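Spondin-1 (Homo sapiens, PDB 2ZOU) is a secreted extracellular-matrix glycoprotein that probably acts in cell adhesion, its reeler domain folding as a beta-sandwich. Local coordinates at residues A74-Q86 and E97-I111. Sequence-based numbering, arbitrary orientation. Where two conformers were deposited one is given.
Sequences AGTFQIIDEEETQ and ESTPRRRTRIQVFWI
Phe77 and Trp110 meet on the interior face of an antiparallel strand pair, 76-79 against 105-111, at the edge of one sheet of the reeler beta-sandwich; backbone hydrogen bonds pair Thr76 with Ile111 and Gln78 with Phe109. Trp110 CD1 lies over one face of the Phe77 ring, 3.7 Å from CE1, with the planes inclined at 54°. Trp110 CG, anti to the backbone N (chi1 179°), carries the indole across to the residues just before strand 76-79, where NE1 donates in the ring plane to Ala74 O at 3.0 Å; tryptophan thus fills the core yet satisfies a buried carbonyl. Gly75 suits its positive phi, and a beta carbon there would strike that indole nitrogen. On the opposite face of the sheet, the Phe109 ring takes Ile80 CD1 from the following loop over its centre, 3.7 Å from the centroid, a CH-pi contact. Beyond the Gln78-Phe109 pair a water joins Ile80 N to Gln107 O, a second joins Asp81 OD2 to Gln107 N, and Gln107 NE2 reaches Asp81 OD2 directly on its syn side (3.0 Å). Beyond the turn, Arg103 extends its chain from CG to NE and grips Glu84 OE1 side-on, through NE (2.9 Å) and NH2, while NH1 donates to Thr99 O (2.7 Å) and NH2 to Thr99 OG1. A leucine in place of Arg103 would probably leave Glu84 without its salt-bridge partner and, with both Thr99 bonds gone, the 98-104 loop less firmly held. Backbone hydrogen bonds join the strands and apolar groups pack their core side, whereas charge and directed hydrogen bonds fix the loops linking the two sheets.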
loop_
_atom_site.group_PDB
_atom_site.type_symbol
_atom_site.label_atom_id
_atom_site.label_comp_id
_atom_site.label_asym_id
_atom_site.label_seq_id
_atom_site.Cartn_x
_atom_site.Cartn_y
_atom_site.Cartn_z
ATOM N N ALA A 74 3.445 -9.962 1.506
ATOM C CA ALA A 74 4.267 -10.334 0.362
ATOM C C ALA A 74 5.231 -9.212 -0.017
ATOM O O ALA A 74 4.868 -8.028 0.025
ATOM C CB ALA A 74 3.366 -10.649 -0.815
ATOM N N GLY A 75 6.454 -9.589 -0.370
ATOM C CA GLY A 75 7.460 -8.628 -0.817
ATOM C C GLY A 75 8.033 -7.838 0.339
ATOM O O GLY A 75 7.755 -8.139 1.507
ATOM N N THR A 76 8.810 -6.814 -0.002
ATOM C CA THR A 76 9.532 -5.999 0.960
ATOM C C THR A 76 9.362 -4.531 0.576
ATOM O O THR A 76 9.727 -4.114 -0.523
ATOM C CB THR A 76 11.047 -6.346 0.929
ATOM O OG1 THR A 76 11.221 -7.655 1.451
ATOM C CG2 THR A 76 11.896 -5.358 1.759
ATOM N N PHE A 77 8.789 -3.744 1.474
ATOM C CA PHE A 77 8.803 -2.308 1.293
ATOM C C PHE A 77 10.150 -1.710 1.674
ATOM O O PHE A 77 10.830 -2.195 2.583
ATOM C CB PHE A 77 7.706 -1.637 2.099
ATOM C CG PHE A 77 6.330 -1.919 1.597
ATOM C CD1 PHE A 77 5.835 -1.294 0.447
ATOM C CD2 PHE A 77 5.500 -2.789 2.297
ATOM C CE1 PHE A 77 4.530 -1.543 -0.008
ATOM C CE2 PHE A 77 4.200 -3.046 1.849
ATOM C CZ PHE A 77 3.711 -2.432 0.708
ATOM N N GLN A 78 10.517 -0.636 0.978
ATOM C CA GLN A 78 11.706 0.140 1.290
ATOM C C GLN A 78 11.372 1.631 1.321
ATOM O O GLN A 78 10.823 2.168 0.359
ATOM C CB GLN A 78 12.811 -0.133 0.282
ATOM C CG GLN A 78 14.107 0.611 0.611
ATOM C CD GLN A 78 15.203 0.366 -0.390
ATOM O OE1 GLN A 78 14.965 -0.144 -1.476
ATOM N NE2 GLN A 78 16.421 0.734 -0.025
ATOM N N ILE A 79 11.682 2.283 2.433
ATOM C CA ILE A 79 11.387 3.691 2.619
ATOM C C ILE A 79 12.237 4.533 1.663
ATOM O O ILE A 79 13.438 4.308 1.504
ATOM C CB ILE A 79 11.641 4.116 4.097
ATOM C CG1 ILE A 79 10.749 3.306 5.052
ATOM C CG2 ILE A 79 11.485 5.633 4.298
ATOM C CD1 ILE A 79 9.247 3.489 4.873
ATOM N N ILE A 80 11.585 5.482 1.003
ATOM C CA ILE A 80 12.274 6.478 0.185
ATOM C C ILE A 80 12.440 7.796 0.957
ATOM O O ILE A 80 13.543 8.351 1.033
ATOM C CB ILE A 80 11.492 6.718 -1.135
ATOM C CG1 ILE A 80 11.418 5.431 -1.952
ATOM C CG2 ILE A 80 12.115 7.867 -1.957
ATOM C CD1 ILE A 80 10.488 5.509 -3.157
ATOM N N ASP A 81 11.350 8.266 1.549
ATOM C CA ASP A 81 11.316 9.542 2.250
ATOM C C ASP A 81 11.110 9.303 3.739
ATOM O O ASP A 81 9.993 9.108 4.217
ATOM C CB ASP A 81 10.192 10.411 1.677
ATOM C CG ASP A 81 10.377 10.703 0.196
ATOM O OD1 ASP A 81 11.478 11.157 -0.200
ATOM O OD2 ASP A 81 9.424 10.478 -0.583
ATOM N N GLU A 82 12.217 9.286 4.468
ATOM C CA GLU A 82 12.209 8.967 5.891
ATOM C C GLU A 82 11.382 9.949 6.729
ATOM O O GLU A 82 10.834 9.576 7.775
ATOM C CB GLU A 82 13.648 8.900 6.408
ATOM C CG GLU A 82 14.521 7.829 5.732
ATOM C CD GLU A 82 15.018 8.202 4.319
ATOM O OE1 GLU A 82 14.727 9.319 3.811
ATOM O OE2 GLU A 82 15.713 7.354 3.707
ATOM N N GLU A 83 11.293 11.196 6.274
ATOM C CA GLU A 83 10.539 12.221 7.006
ATOM C C GLU A 83 9.029 12.202 6.728
ATOM O O GLU A 83 8.248 12.906 7.386
ATOM C CB GLU A 83 11.134 13.622 6.774
ATOM C CG GLU A 83 12.485 13.864 7.465
ATOM C CD GLU A 83 12.398 13.931 8.996
ATOM O OE1 GLU A 83 11.291 14.169 9.536
ATOM O OE2 GLU A 83 13.442 13.755 9.665
ATOM N N GLU A 84 8.615 11.376 5.773
ATOM C CA GLU A 84 7.202 11.286 5.419
ATOM C C GLU A 84 6.588 9.932 5.783
ATOM O O GLU A 84 5.395 9.842 6.056
ATOM C CB GLU A 84 6.990 11.577 3.926
ATOM C CG GLU A 84 7.767 12.791 3.349
ATOM C CD GLU A 84 7.486 14.133 4.050
ATOM O OE1 GLU A 84 6.443 14.281 4.728
ATOM O OE2 GLU A 84 8.322 15.059 3.913
ATOM N N THR A 85 7.407 8.885 5.780
ATOM C CA THR A 85 6.911 7.524 5.936
ATOM C C THR A 85 7.778 6.722 6.903
ATOM O O THR A 85 8.973 6.989 7.048
ATOM C CB THR A 85 6.879 6.783 4.594
ATOM O OG1 THR A 85 8.220 6.655 4.094
ATOM C CG2 THR A 85 6.000 7.523 3.565
ATOM N N GLN A 86 7.165 5.742 7.557
ATOM C CA GLN A 86 7.890 4.800 8.422
ATOM C C GLN A 86 7.119 3.500 8.501
ATOM O O GLN A 86 5.968 3.436 8.073
ATOM C CB GLN A 86 8.057 5.376 9.832
ATOM C CG GLN A 86 6.740 5.522 10.594
ATOM C CD GLN A 86 6.955 5.980 12.021
ATOM O OE1 GLN A 86 7.548 7.028 12.262
ATOM N NE2 GLN A 86 6.496 5.184 12.978
ATOM N N GLU A 97 2.395 6.942 7.972
ATOM C CA GLU A 97 2.966 8.289 8.023
ATOM C C GLU A 97 3.934 8.455 9.198
ATOM O O GLU A 97 3.768 7.824 10.246
ATOM C CB GLU A 97 1.861 9.371 8.019
ATOM C CG GLU A 97 1.124 9.656 9.348
ATOM C CD GLU A 97 0.206 8.540 9.849
ATOM O OE1 GLU A 97 -0.219 7.662 9.069
ATOM O OE2 GLU A 97 -0.104 8.542 11.069
ATOM N N SER A 98 4.945 9.300 8.995
ATOM C CA SER A 98 5.941 9.633 10.033
ATOM C C SER A 98 5.420 10.656 11.045
ATOM O O SER A 98 5.803 10.629 12.220
ATOM C CB SER A 98 7.205 10.206 9.387
ATOM O OG SER A 98 7.936 9.214 8.694
ATOM N N THR A 99 4.588 11.577 10.561
ATOM C CA THR A 99 3.950 12.634 11.357
ATOM C C THR A 99 2.584 12.911 10.717
ATOM O O THR A 99 2.419 12.690 9.520
ATOM C CB THR A 99 4.771 13.947 11.351
ATOM O OG1 THR A 99 5.084 14.313 10.003
ATOM C CG2 THR A 99 6.059 13.805 12.156
ATOM N N PRO A 100 1.600 13.403 11.499
ATOM C CA PRO A 100 0.251 13.589 10.938
ATOM C C PRO A 100 -0.015 14.885 10.137
ATOM O O PRO A 100 -1.076 15.498 10.303
ATOM C CB PRO A 100 -0.642 13.534 12.182
ATOM C CG PRO A 100 0.213 14.084 13.273
ATOM C CD PRO A 100 1.652 13.759 12.933
ATOM N N ARG A 101 0.920 15.279 9.271
ATOM C CA ARG A 101 0.789 16.481 8.447
ATOM C C ARG A 101 -0.108 16.203 7.242
ATOM O O ARG A 101 -0.238 15.055 6.820
ATOM C CB ARG A 101 2.163 16.925 7.937
ATOM C CG ARG A 101 3.183 17.204 9.022
ATOM C CD ARG A 101 4.343 18.032 8.481
ATOM N NE ARG A 101 5.306 18.357 9.534
ATOM C CZ ARG A 101 6.369 17.616 9.829
ATOM N NH1 ARG A 101 6.618 16.502 9.148
ATOM N NH2 ARG A 101 7.186 17.984 10.805
ATOM N N ARG A 102 -0.711 17.253 6.682
ATOM C CA ARG A 102 -1.465 17.130 5.424
ATOM C C ARG A 102 -0.498 16.816 4.293
ATOM O O ARG A 102 0.519 17.498 4.128
ATOM C CB ARG A 102 -2.235 18.416 5.084
ATOM C CG ARG A 102 -3.344 18.790 6.056
ATOM C CD ARG A 102 -4.163 19.956 5.526
ATOM N NE ARG A 102 -5.132 20.427 6.515
ATOM C CZ ARG A 102 -6.171 21.218 6.248
ATOM N NH1 ARG A 102 -6.402 21.627 5.006
ATOM N NH2 ARG A 102 -6.991 21.591 7.225
ATOM N N ARG A 103 -0.813 15.770 3.529
ATOM C CA ARG A 103 -0.016 15.373 2.364
ATOM C C ARG A 103 -0.917 15.093 1.188
ATOM O O ARG A 103 -2.085 14.738 1.370
ATOM C CB ARG A 103 0.837 14.136 2.672
ATOM C CG ARG A 103 1.944 14.382 3.698
ATOM C CD ARG A 103 2.659 13.083 4.041
ATOM N NE ARG A 103 3.774 13.271 4.973
ATOM C CZ ARG A 103 3.649 13.201 6.294
ATOM N NH1 ARG A 103 2.461 12.942 6.829
ATOM N NH2 ARG A 103 4.711 13.376 7.074
ATOM N N THR A 104 -0.376 15.250 -0.011
ATOM C CA THR A 104 -1.126 14.922 -1.217
ATOM C C THR A 104 -0.507 13.742 -1.982
ATOM O O THR A 104 -1.126 13.202 -2.890
ATOM C CB THR A 104 -1.241 16.117 -2.169
ATOM O OG1 THR A 104 0.078 16.570 -2.510
ATOM C CG2 THR A 104 -2.034 17.255 -1.511
ATOM N N ARG A 105 0.710 13.361 -1.594
ATOM C CA ARG A 105 1.384 12.225 -2.224
ATOM C C ARG A 105 2.423 11.659 -1.284
ATOM O O ARG A 105 3.156 12.407 -0.648
ATOM C CB ARG A 105 2.064 12.648 -3.542
ATOM C CG ARG A 105 2.842 11.521 -4.263
ATOM C CD ARG A 105 3.477 12.004 -5.573
ATOM N NE ARG A 105 4.205 10.947 -6.294
ATOM C CZ ARG A 105 5.480 10.639 -6.078
ATOM N NH1 ARG A 105 6.163 11.298 -5.151
ATOM N NH2 ARG A 105 6.082 9.675 -6.783
ATOM N N ILE A 106 2.470 10.334 -1.206
ATOM C CA ILE A 106 3.646 9.647 -0.656
ATOM C C ILE A 106 4.104 8.566 -1.625
ATOM O O ILE A 106 3.342 8.141 -2.511
ATOM C CB ILE A 106 3.411 9.054 0.771
ATOM C CG1 ILE A 106 2.307 7.992 0.779
ATOM C CG2 ILE A 106 3.179 10.189 1.790
ATOM C CD1 ILE A 106 2.801 6.593 0.429
ATOM N N GLN A 107 5.343 8.120 -1.458
ATOM C CA GLN A 107 5.908 7.085 -2.332
ATOM C C GLN A 107 6.807 6.179 -1.516
ATOM O O GLN A 107 7.420 6.622 -0.543
ATOM C CB GLN A 107 6.747 7.723 -3.443
ATOM C CG GLN A 107 7.797 8.673 -2.898
ATOM C CD GLN A 107 8.650 9.325 -3.958
ATOM O OE1 GLN A 107 8.452 9.140 -5.160
ATOM N NE2 GLN A 107 9.613 10.114 -3.507
ATOM N N VAL A 108 6.864 4.918 -1.922
ATOM C CA VAL A 108 7.720 3.918 -1.281
ATOM C C VAL A 108 8.133 2.921 -2.357
ATOM O O VAL A 108 7.450 2.809 -3.372
ATOM C CB VAL A 108 6.954 3.233 -0.132
ATOM C CG1 VAL A 108 5.827 2.317 -0.669
ATOM C CG2 VAL A 108 7.909 2.521 0.826
ATOM N N PHE A 109 9.242 2.218 -2.165
ATOM C CA PHE A 109 9.523 1.081 -3.027
ATOM C C PHE A 109 8.870 -0.166 -2.466
ATOM O O PHE A 109 8.805 -0.348 -1.246
ATOM C CB PHE A 109 11.023 0.823 -3.143
ATOM C CG PHE A 109 11.758 1.832 -3.975
ATOM C CD1 PHE A 109 11.410 2.034 -5.318
ATOM C CD2 PHE A 109 12.813 2.573 -3.429
ATOM C CE1 PHE A 109 12.088 2.971 -6.092
ATOM C CE2 PHE A 109 13.504 3.504 -4.219
ATOM C CZ PHE A 109 13.127 3.695 -5.541
ATOM N N TRP A 110 8.437 -1.027 -3.381
ATOM C CA TRP A 110 8.009 -2.383 -3.069
ATOM C C TRP A 110 8.822 -3.321 -3.941
ATOM O O TRP A 110 8.788 -3.212 -5.167
ATOM C CB TRP A 110 6.522 -2.559 -3.301
ATOM C CG TRP A 110 6.042 -3.948 -3.014
ATOM C CD1 TRP A 110 5.862 -4.510 -1.789
ATOM C CD2 TRP A 110 5.661 -4.932 -3.975
ATOM N NE1 TRP A 110 5.394 -5.799 -1.922
ATOM C CE2 TRP A 110 5.260 -6.082 -3.257
ATOM C CE3 TRP A 110 5.619 -4.952 -5.376
ATOM C CZ2 TRP A 110 4.817 -7.243 -3.901
ATOM C CZ3 TRP A 110 5.185 -6.106 -6.011
ATOM C CH2 TRP A 110 4.773 -7.231 -5.271
ATOM N N ILE A 111 9.554 -4.225 -3.303
ATOM C CA ILE A 111 10.402 -5.176 -3.994
ATOM C C ILE A 111 9.641 -6.484 -4.112
ATOM O O ILE A 111 9.239 -7.064 -3.096
ATOM C CB ILE A 111 11.724 -5.393 -3.247
ATOM C CG1 ILE A 111 12.422 -4.049 -3.017
ATOM C CG2 ILE A 111 12.608 -6.400 -4.040
ATOM C CD1 ILE A 111 13.662 -4.114 -2.108
HETATM O O HOH W 1 9.068 6.465 1.562
HETATM O O HOH W 2 6.901 9.874 0.384
#